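Local atomic coordinates of DUF5751 domain-containing protein (Sulfolobus tokodaii, PDB entry 2RBG), a protein that is of unknown function but belongs to the DUF5751 family and folds as an alpha/beta domain built on a five-stranded parallel sheet. Residues E97-V100 with F101-I105; L69-K72 with N73-D76; I53-A56 with L57-I61; V75-F78 with L79-E83. One frame throughout, in Å; residues are numbered along the deposited sequence.

Contact 1 (E97-V100 with F101-I105); sequences ENKV and FMSKI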
loop_
_atom_site.group_PDB
_atom_site.type_symbol
_atom_site.label_atom_id
_atom_site.label_comp_id
_atom_site.label_asym_id
_atom_site.label_seq_id
_atom_site.Cartn_x
_atom_site.Cartn_y
_atom_site.Cartn_z
ATOM N N GLU A 97 8.238 8.655 10.296
ATOM C CA GLU A 97 9.433 8.954 11.075
ATOM C C GLU A 97 10.582 7.983 10.817
ATOM O O GLU A 97 11.740 8.308 11.071
ATOM C CB GLU A 97 9.101 8.956 12.569
ATOM C CG GLU A 97 8.215 10.106 13.021
ATOM C CD GLU A 97 6.887 10.152 12.288
ATOM O OE1 GLU A 97 6.189 9.115 12.255
ATOM O OE2 GLU A 97 6.539 11.227 11.750
ATOM N N ASN A 98 10.264 6.799 10.304
ATOM C CA ASN A 98 11.292 5.794 10.048
ATOM C C ASN A 98 11.385 5.339 8.595
ATOM O O ASN A 98 12.074 4.361 8.292
ATOM C CB ASN A 98 11.043 4.579 10.945
ATOM C CG ASN A 98 11.137 4.915 12.418
ATOM O OD1 ASN A 98 12.226 5.147 12.944
ATOM N ND2 ASN A 98 9.992 4.955 13.093
ATOM N N LYS A 99 10.713 6.051 7.697
ATOM C CA LYS A 99 10.715 5.686 6.283
ATOM C C LYS A 99 12.086 5.763 5.614
ATOM O O LYS A 99 12.453 4.872 4.848
ATOM C CB LYS A 99 9.710 6.552 5.517
ATOM C CG LYS A 99 9.600 6.207 4.040
ATOM C CD LYS A 99 8.382 6.866 3.403
ATOM C CE LYS A 99 8.427 8.376 3.526
ATOM N NZ LYS A 99 7.190 9.006 2.988
ATOM N N VAL A 100 12.841 6.824 5.887
ATOM C CA VAL A 100 14.171 6.961 5.297
ATOM C C VAL A 100 15.055 5.813 5.778
ATOM O O VAL A 100 15.769 5.189 4.994
ATOM C CB VAL A 100 14.831 8.302 5.696
ATOM C CG1 VAL A 100 16.265 8.353 5.181
ATOM C CG2 VAL A 100 14.029 9.463 5.126
ATOM N N PHE A 101 14.988 5.535 7.074
ATOM C CA PHE A 101 15.766 4.459 7.668
ATOM C C PHE A 101 15.417 3.107 7.047
ATOM O O PHE A 101 16.290 2.409 6.526
ATOM C CB PHE A 101 15.515 4.403 9.172
ATOM C CG PHE A 101 16.181 3.245 9.856
ATOM C CD1 PHE A 101 17.569 3.157 9.913
ATOM C CD2 PHE A 101 15.422 2.244 10.450
ATOM C CE1 PHE A 101 18.192 2.088 10.552
ATOM C CE2 PHE A 101 16.033 1.170 11.091
ATOM C CZ PHE A 101 17.422 1.091 11.142
HETATM N N MSE A 102 14.143 2.737 7.104
HETATM C CA MSE A 102 13.711 1.458 6.554
HETATM C C MSE A 102 13.984 1.331 5.058
HETATM O O MSE A 102 14.370 0.261 4.583
HETATM C CB MSE A 102 12.221 1.233 6.827
HETATM C CG MSE A 102 11.689 -0.089 6.289
HETATM SE SE MSE A 102 12.684 -1.626 6.946
HETATM C CE MSE A 102 12.000 -1.651 8.720
ATOM N N SER A 103 13.790 2.415 4.313
ATOM C CA SER A 103 14.028 2.384 2.874
ATOM C C SER A 103 15.476 2.024 2.562
ATOM O O SER A 103 15.751 1.295 1.610
ATOM C CB SER A 103 13.685 3.737 2.242
ATOM O OG SER A 103 12.295 3.990 2.314
ATOM N N LYS A 104 16.400 2.533 3.370
ATOM C CA LYS A 104 17.816 2.251 3.164
ATOM C C LYS A 104 18.112 0.776 3.428
ATOM O O LYS A 104 18.852 0.140 2.676
ATOM C CB LYS A 104 18.670 3.128 4.082
ATOM C CG LYS A 104 20.169 2.910 3.932
ATOM C CD LYS A 104 20.967 3.941 4.728
ATOM C CE LYS A 104 20.617 3.908 6.211
ATOM N NZ LYS A 104 21.407 4.897 7.003
ATOM N N ILE A 105 17.531 0.237 4.496
ATOM C CA ILE A 105 17.731 -1.167 4.843
ATOM C C ILE A 105 17.241 -2.054 3.699
ATOM O O ILE A 105 17.929 -2.989 3.291
ATOM C CB ILE A 105 16.968 -1.547 6.136
ATOM C CG1 ILE A 105 17.547 -0.783 7.328
ATOM C CG2 ILE A 105 17.073 -3.049 6.391
ATOM C CD1 ILE A 105 16.872 -1.103 8.647
HETATM O O HOH W 1 13.983 7.437 9.020
#
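Met102 N donates to Asn98 O at 2.9 Å in a nearly straight bond (174°), and Ser103 N and Lys104 N follow with the same i to i+4 spacing onto Lys99 O and Val100 O, so that the first turns of helix 99-107 are closed. The carbonyl of Lys99 is gripped twice. Ser103 N reaches Lys99 O at 2.8 Å, while Ser103 OG comes to Lys99 O at 2.7 Å from the opposite face of the carbonyl plane. The serine can fold back in this way because its OG stands anti to its own carbonyl carbon (chi1 -67°), which lays the hydroxyl over the preceding turn and leaves CG of Lys99 alongside it. Ahead of these bonds a water takes the place of a direct i to i+4 bond, accepting from Phe101 N at 2.9 Å and donating to Glu97 O at 3.2 Å. The ring of Phe101 carries Ile105 CG1 over one face, toward the rim and 4.2 Å above its plane. Asn98, at the N-cap position, makes no capping bond with its side chain and instead binds Asp95 and Lys72, while Lys99 NZ holds Leu125 O near the C terminus. The selenomethionine Met102 packs against strands 6-11 and 89-94 (Leu9, Ser11, Val92, Cys94), and Phe101, in a cation-pi contact with Lys72, leans on helix 75-82 through Val75.

Contact 2 (L69-K72 with N73-D76); sequences LWKK and NEVD
Lys71 and Glu74 hold each other through two bonds that run in opposite directions. Glu74 N donates to Lys71 O at 2.7 Å from well above the carbonyl plane, closing a type I beta turn over Lys72 and Asn73. Glu74 OE1 accepts Lys71 N at 2.9 Å on the anti side of its carboxylate, with an almost linear N-H (176°). The extended glutamate chain reaches back because CG lies anti to the carbonyl carbon (chi1 -58°), which carries the acid past Lys71 O to the end of strand 64-70. Asn73 lies alongside the Lys71 chain, its ND2 3.6 Å from Lys71 CB. Farther out, a water donates to Glu74 OE2 at 2.8 Å and accepts from Lys71 NZ at 3.2 Å. On the strand, the Trp70 ring places CE3 4.0 Å from Glu74 CB, its plane turned 74° from the carboxylate. Asn39 OD1 binds the indole NE1, while backbone bonds from Trp70 to Val40 and Thr42 tie the strand end to strand 35-41 and the residue after it. With an alanine in place of Glu74, Lys71 N and the bridging water would probably lose an acceptor, and the strand end could move more freely against the helix start. The acid thus serves a backbone N-H directly, while Lys71 NZ, 4.8 Å from Glu74 OE1, is linked to it through water and probably feels its charge only at a distance.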
loop_
_atom_site.group_PDB
_atom_site.type_symbol
_atom_site.label_atom_id
_atom_site.label_comp_id
_atom_site.label_asym_id
_atom_site.label_seq_id
_atom_site.Cartn_x
_atom_site.Cartn_y
_atom_site.Cartn_z
ATOM N N LEU A 69 15.100 -7.752 18.192
ATOM C CA LEU A 69 15.068 -6.299 18.279
ATOM C C LEU A 69 16.469 -5.765 18.025
ATOM O O LEU A 69 17.452 -6.302 18.543
ATOM C CB LEU A 69 14.577 -5.844 19.657
ATOM C CG LEU A 69 13.066 -5.904 19.901
ATOM C CD1 LEU A 69 12.566 -7.331 19.740
ATOM C CD2 LEU A 69 12.758 -5.383 21.297
ATOM N N TRP A 70 16.552 -4.716 17.214
ATOM C CA TRP A 70 17.825 -4.104 16.873
ATOM C C TRP A 70 17.798 -2.598 17.042
ATOM O O TRP A 70 16.860 -1.935 16.603
ATOM C CB TRP A 70 18.188 -4.385 15.414
ATOM C CG TRP A 70 18.110 -5.813 15.020
ATOM C CD1 TRP A 70 17.124 -6.415 14.288
ATOM C CD2 TRP A 70 19.066 -6.827 15.325
ATOM N NE1 TRP A 70 17.415 -7.750 14.116
ATOM C CE2 TRP A 70 18.601 -8.027 14.743
ATOM C CE3 TRP A 70 20.273 -6.838 16.034
ATOM C CZ2 TRP A 70 19.306 -9.230 14.849
ATOM C CZ3 TRP A 70 20.973 -8.037 16.139
ATOM C CH2 TRP A 70 20.486 -9.214 15.548
ATOM N N LYS A 71 18.821 -2.052 17.686
ATOM C CA LYS A 71 18.902 -0.610 17.813
ATOM C C LYS A 71 19.373 -0.222 16.416
ATOM O O LYS A 71 20.013 -1.024 15.739
ATOM C CB LYS A 71 19.936 -0.215 18.866
ATOM C CG LYS A 71 19.517 -0.563 20.283
ATOM C CD LYS A 71 20.532 -0.062 21.298
ATOM C CE LYS A 71 20.052 -0.305 22.720
ATOM N NZ LYS A 71 19.800 -1.750 22.980
ATOM N N LYS A 72 19.053 0.987 15.969
ATOM C CA LYS A 72 19.448 1.403 14.630
ATOM C C LYS A 72 20.939 1.220 14.343
ATOM O O LYS A 72 21.335 1.020 13.196
ATOM C CB LYS A 72 19.024 2.856 14.396
ATOM C CG LYS A 72 17.511 3.034 14.432
ATOM C CD LYS A 72 17.087 4.469 14.182
ATOM C CE LYS A 72 15.572 4.599 14.238
ATOM N NZ LYS A 72 15.121 6.000 14.024
ATOM N N ASN A 73 21.759 1.264 15.387
ATOM C CA ASN A 73 23.199 1.100 15.229
ATOM C C ASN A 73 23.609 -0.371 15.110
ATOM O O ASN A 73 24.780 -0.679 14.889
ATOM C CB ASN A 73 23.928 1.744 16.413
ATOM C CG ASN A 73 23.605 1.069 17.734
ATOM O OD1 ASN A 73 23.967 -0.087 17.958
ATOM N ND2 ASN A 73 22.920 1.787 18.618
ATOM N N GLU A 74 22.643 -1.274 15.249
ATOM C CA GLU A 74 22.926 -2.706 15.165
ATOM C C GLU A 74 22.449 -3.323 13.854
ATOM O O GLU A 74 22.426 -4.547 13.706
ATOM C CB GLU A 74 22.275 -3.440 16.339
ATOM C CG GLU A 74 22.720 -2.941 17.706
ATOM C CD GLU A 74 22.041 -3.679 18.843
ATOM O OE1 GLU A 74 20.803 -3.833 18.797
ATOM O OE2 GLU A 74 22.739 -4.098 19.788
ATOM N N VAL A 75 22.072 -2.479 12.901
ATOM C CA VAL A 75 21.603 -2.974 11.615
ATOM C C VAL A 75 22.653 -3.869 10.962
ATOM O O VAL A 75 22.315 -4.815 10.246
ATOM C CB VAL A 75 21.260 -1.818 10.652
ATOM C CG1 VAL A 75 20.763 -2.379 9.319
ATOM C CG2 VAL A 75 20.194 -0.930 11.272
ATOM N N ASP A 76 23.928 -3.588 11.208
ATOM C CA ASP A 76 24.971 -4.414 10.609
ATOM C C ASP A 76 24.939 -5.857 11.116
ATOM O O ASP A 76 25.251 -6.783 10.368
ATOM C CB ASP A 76 26.360 -3.783 10.816
ATOM C CG ASP A 76 26.726 -3.582 12.280
ATOM O OD1 ASP A 76 25.868 -3.752 13.172
ATOM O OD2 ASP A 76 27.899 -3.231 12.533
HETATM O O HOH W 2 22.056 -3.935 22.510
#

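Contact 3 (I53-A56 with L57-I61); sequences IREA and LLENI
Ile53 and Leu57 make the apolar part of this helical turn: their branches cross obliquely, with Ile53 CD1 3.9 Å from Leu57 CD2 and Ile53 CG1 equally near Leu57 CG. Ile53 CG1 sits between its backbone N and carbonyl carbon (chi1 66°), the torsion that carries the chain over to the leucine. Backbone bonds knit the same turn, Leu57 N donating to Ile53 O at 3.0 Å, with Leu58 N to Arg54 O and Glu59 N to Glu55 O behind it. Short helix 54-59 belongs, with helix 46-52, to the crossover linking parallel strands 35-41 and 64-70 of a Rossmann-like sheet with strand order 3-2-1-4-5; Ile53 and Ala56 rest on Phe21, and Leu57 on Phe25, both of helix 17-31. Polar side-chain bonding gathers at the helix end. Asn60 ND2 donates to Ala56 O at 2.9 Å, in the carbonyl plane and on a lone pair, while Asn60 N adds a weak bond to that oxygen at 3.2 Å. Arg29 NE holds the amide's other atom, OD1, and so helps fix its turn. Shortening Asn60 to an alanine is likely to take from Ala56 O the stronger of these two bonds and from Arg29 this acceptor. The charged pair is different again: Glu55 OE2 and Glu59 OE2 stand 2.7 Å apart, carboxylate planes 54° apart, a closeness that suggests one of the acids is probably protonated.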
loop_
_atom_site.group_PDB
_atom_site.type_symbol
_atom_site.label_atom_id
_atom_site.label_comp_id
_atom_site.label_asym_id
_atom_site.label_seq_id
_atom_site.Cartn_x
_atom_site.Cartn_y
_atom_site.Cartn_z
ATOM N N ILE A 53 2.336 -5.926 22.216
ATOM C CA ILE A 53 1.735 -6.750 21.171
ATOM C C ILE A 53 1.171 -8.078 21.662
ATOM O O ILE A 53 0.888 -8.969 20.861
ATOM C CB ILE A 53 2.751 -7.042 20.046
ATOM C CG1 ILE A 53 3.885 -7.921 20.573
ATOM C CG2 ILE A 53 3.307 -5.735 19.498
ATOM C CD1 ILE A 53 4.861 -8.365 19.506
ATOM N N ARG A 54 0.995 -8.204 22.973
ATOM C CA ARG A 54 0.469 -9.435 23.556
ATOM C C ARG A 54 -0.780 -9.944 22.841
ATOM O O ARG A 54 -0.872 -11.126 22.515
ATOM C CB ARG A 54 0.142 -9.228 25.038
ATOM C CG ARG A 54 -0.392 -10.480 25.723
ATOM C CD ARG A 54 -0.888 -10.194 27.133
ATOM N NE ARG A 54 -1.971 -9.213 27.147
ATOM C CZ ARG A 54 -1.837 -7.952 27.547
ATOM N NH1 ARG A 54 -2.879 -7.131 27.520
ATOM N NH2 ARG A 54 -0.663 -7.513 27.986
ATOM N N GLU A 55 -1.737 -9.052 22.602
ATOM C CA GLU A 55 -2.983 -9.427 21.936
ATOM C C GLU A 55 -2.749 -9.977 20.534
ATOM O O GLU A 55 -3.365 -10.966 20.134
ATOM C CB GLU A 55 -3.928 -8.222 21.872
ATOM C CG GLU A 55 -5.293 -8.522 21.275
ATOM C CD GLU A 55 -6.000 -9.669 21.973
ATOM O OE1 GLU A 55 -5.910 -9.758 23.216
ATOM O OE2 GLU A 55 -6.658 -10.475 21.280
ATOM N N ALA A 56 -1.856 -9.339 19.786
ATOM C CA ALA A 56 -1.558 -9.793 18.433
ATOM C C ALA A 56 -0.949 -11.190 18.473
ATOM O O ALA A 56 -1.279 -12.044 17.655
ATOM C CB ALA A 56 -0.604 -8.821 17.750
ATOM N N LEU A 57 -0.051 -11.420 19.427
ATOM C CA LEU A 57 0.585 -12.721 19.557
ATOM C C LEU A 57 -0.429 -13.805 19.918
ATOM O O LEU A 57 -0.381 -14.913 19.377
ATOM C CB LEU A 57 1.690 -12.668 20.620
ATOM C CG LEU A 57 2.788 -11.636 20.352
ATOM C CD1 LEU A 57 3.834 -11.713 21.447
ATOM C CD2 LEU A 57 3.428 -11.903 18.998
ATOM N N LEU A 58 -1.348 -13.481 20.823
ATOM C CA LEU A 58 -2.367 -14.435 21.250
ATOM C C LEU A 58 -3.317 -14.795 20.111
ATOM O O LEU A 58 -3.649 -15.963 19.913
ATOM C CB LEU A 58 -3.166 -13.859 22.427
ATOM C CG LEU A 58 -4.361 -14.681 22.916
ATOM C CD1 LEU A 58 -3.892 -16.035 23.414
ATOM C CD2 LEU A 58 -5.077 -13.925 24.031
ATOM N N GLU A 59 -3.749 -13.784 19.365
ATOM C CA GLU A 59 -4.669 -13.993 18.252
ATOM C C GLU A 59 -4.068 -14.835 17.135
ATOM O O GLU A 59 -4.790 -15.462 16.356
ATOM C CB GLU A 59 -5.111 -12.648 17.673
ATOM C CG GLU A 59 -6.103 -11.889 18.524
ATOM C CD GLU A 59 -6.480 -10.554 17.915
ATOM O OE1 GLU A 59 -6.427 -10.433 16.673
ATOM O OE2 GLU A 59 -6.841 -9.630 18.674
ATOM N N ASN A 60 -2.744 -14.855 17.061
ATOM C CA ASN A 60 -2.062 -15.597 16.013
ATOM C C ASN A 60 -1.133 -16.666 16.567
ATOM O O ASN A 60 -0.028 -16.876 16.067
ATOM C CB ASN A 60 -1.307 -14.602 15.137
ATOM C CG ASN A 60 -2.241 -13.624 14.464
ATOM O OD1 ASN A 60 -2.901 -13.965 13.484
ATOM N ND2 ASN A 60 -2.334 -12.412 15.007
ATOM N N ILE A 61 -1.620 -17.353 17.595
ATOM C CA ILE A 61 -0.881 -18.411 18.268
ATOM C C ILE A 61 -0.418 -19.526 17.325
ATOM O O ILE A 61 0.614 -20.151 17.563
ATOM C CB ILE A 61 -1.747 -19.026 19.401
ATOM C CG1 ILE A 61 -0.914 -19.987 20.251
ATOM C CG2 ILE A 61 -2.951 -19.734 18.810
ATOM C CD1 ILE A 61 0.089 -19.294 21.141
#

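Contact 4 (V75-F78 with L79-E83); sequences VDIF and LKNLE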
loop_
_atom_site.group_PDB
_atom_site.type_symbol
_atom_site.label_atom_id
_atom_site.label_comp_id
_atom_site.label_asym_id
_atom_site.label_seq_id
_atom_site.Cartn_x
_atom_site.Cartn_y
_atom_site.Cartn_z
ATOM N N VAL A 75 22.072 -2.479 12.901
ATOM C CA VAL A 75 21.603 -2.974 11.615
ATOM C C VAL A 75 22.653 -3.869 10.962
ATOM O O VAL A 75 22.315 -4.815 10.246
ATOM C CB VAL A 75 21.260 -1.818 10.652
ATOM C CG1 VAL A 75 20.763 -2.379 9.319
ATOM C CG2 VAL A 75 20.194 -0.930 11.272
ATOM N N ASP A 76 23.928 -3.588 11.208
ATOM C CA ASP A 76 24.971 -4.414 10.609
ATOM C C ASP A 76 24.939 -5.857 11.116
ATOM O O ASP A 76 25.251 -6.783 10.368
ATOM C CB ASP A 76 26.360 -3.783 10.816
ATOM C CG ASP A 76 26.726 -3.582 12.280
ATOM O OD1 ASP A 76 25.868 -3.752 13.172
ATOM O OD2 ASP A 76 27.899 -3.231 12.533
ATOM N N ILE A 77 24.548 -6.055 12.373
ATOM C CA ILE A 77 24.467 -7.405 12.929
ATOM C C ILE A 77 23.285 -8.116 12.265
ATOM O O ILE A 77 23.369 -9.291 11.906
ATOM C CB ILE A 77 24.248 -7.379 14.458
ATOM C CG1 ILE A 77 25.403 -6.639 15.143
ATOM C CG2 ILE A 77 24.159 -8.804 14.994
ATOM C CD1 ILE A 77 25.180 -6.388 16.622
ATOM N N PHE A 78 22.184 -7.391 12.107
ATOM C CA PHE A 78 21.004 -7.945 11.459
ATOM C C PHE A 78 21.350 -8.446 10.057
ATOM O O PHE A 78 21.025 -9.575 9.688
ATOM C CB PHE A 78 19.905 -6.886 11.358
ATOM C CG PHE A 78 18.924 -7.147 10.253
ATOM C CD1 PHE A 78 18.028 -8.207 10.334
ATOM C CD2 PHE A 78 18.941 -6.366 9.101
ATOM C CE1 PHE A 78 17.164 -8.490 9.277
ATOM C CE2 PHE A 78 18.080 -6.642 8.039
ATOM C CZ PHE A 78 17.192 -7.706 8.129
ATOM N N LEU A 79 22.006 -7.596 9.276
ATOM C CA LEU A 79 22.376 -7.957 7.915
ATOM C C LEU A 79 23.343 -9.135 7.863
ATOM O O LEU A 79 23.245 -9.977 6.971
ATOM C CB LEU A 79 22.964 -6.743 7.196
ATOM C CG LEU A 79 21.927 -5.664 6.865
ATOM C CD1 LEU A 79 22.614 -4.368 6.467
ATOM C CD2 LEU A 79 21.027 -6.166 5.745
ATOM N N LYS A 80 24.268 -9.204 8.816
ATOM C CA LYS A 80 25.220 -10.312 8.840
ATOM C C LYS A 80 24.492 -11.612 9.171
ATOM O O LYS A 80 24.679 -12.628 8.501
ATOM C CB LYS A 80 26.325 -10.060 9.872
ATOM C CG LYS A 80 27.367 -11.176 9.943
ATOM C CD LYS A 80 28.053 -11.382 8.600
ATOM C CE LYS A 80 29.023 -12.557 8.642
ATOM N NZ LYS A 80 29.730 -12.739 7.337
ATOM N N ASN A 81 23.656 -11.577 10.205
ATOM C CA ASN A 81 22.900 -12.753 10.612
ATOM C C ASN A 81 21.967 -13.226 9.501
ATOM O O ASN A 81 21.669 -14.416 9.397
ATOM C CB ASN A 81 22.078 -12.448 11.866
ATOM C CG ASN A 81 22.938 -12.310 13.114
ATOM O OD1 ASN A 81 24.166 -12.381 13.049
ATOM N ND2 ASN A 81 22.290 -12.112 14.256
ATOM N N LEU A 82 21.501 -12.290 8.682
ATOM C CA LEU A 82 20.597 -12.622 7.583
ATOM C C LEU A 82 21.236 -13.637 6.632
ATOM O O LEU A 82 20.541 -14.424 5.988
ATOM C CB LEU A 82 20.217 -11.349 6.819
ATOM C CG LEU A 82 19.181 -11.494 5.698
ATOM C CD1 LEU A 82 17.908 -12.122 6.244
ATOM C CD2 LEU A 82 18.891 -10.126 5.095
ATOM N N GLU A 83 22.564 -13.627 6.556
ATOM C CA GLU A 83 23.269 -14.561 5.681
ATOM C C GLU A 83 22.977 -16.016 6.037
ATOM O O GLU A 83 23.047 -16.893 5.175
ATOM C CB GLU A 83 24.780 -14.326 5.750
ATOM C CG GLU A 83 25.212 -12.947 5.290
ATOM C CD GLU A 83 26.719 -12.789 5.258
ATOM O OE1 GLU A 83 27.424 -13.704 5.728
ATOM O OE2 GLU A 83 27.198 -11.746 4.769
#
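Ile77 O takes the N-H of Asn81 at 2.9 Å, nearly along the C=O axis and almost straight (171°). The side chains of these two residues run side by side and point the same way, Ile77 CG2 lying 3.9 Å from Asn81 ND2. The equivalent bonds from Leu79 N to Val75 O, Lys80 N to Asp76 O and Leu82 N to Phe78 O are also made; the last, also 2.9 Å, is more bent (139°). On the apolar side Val75 CG1 meets Leu79 CD1 at 3.9 Å, two branches pointing the same way. Leu79 also turns its other methyl to the aromatic ring, CD2 standing 3.8 Å from Phe78 CE2, while Leu82 CD2 reaches Phe78 CZ obliquely at 4.2 Å. With chi1 of Phe78 at 156°, CG is turned roughly opposite the backbone N, which carries the ring from the helix to the sheet. There Phe41 meets it edge-to-face, with Leu9 and the Trp70 ring close by, while Leu82 rests on Leu7, Leu109 and Pro110. Toward the C-terminal end, Lys80 NZ forms a salt bridge with Glu83 OE1 at 3.0 Å, approaching from above the carboxylate plane. The helix is thus largely amphipathic: Phe78 and Leu82 are buried, Lys80, Asn81 and Glu83 exposed, with Ile77 an apolar exception that rests on Trp70, and the Lys80-Glu83 charges probably offset one another at the surface.

How the contacts relate
From the N terminus, contact 3 comes first, closing the turns of helix 54-59 in the crossover that leads into strand 64-70. That strand ends in contact 2, whose tight turn passes the chain into helix 75-82; contact 4 carries on along that helix. Contact 1 opens later, after strand 89-94. None nests or crosses; contacts 2 and 4 overlap at Val75 and Asp76, and the others follow in series. Contacts 1, 2 and 4 form one patch, since the shared Val75 packs against Phe101 and Ile105 of contact 1, joining helices 75-82 and 99-107. Contact 3 lies apart, its centre about 26 Å from those of contacts 1 and 4, on the opposite side of the chain's centre.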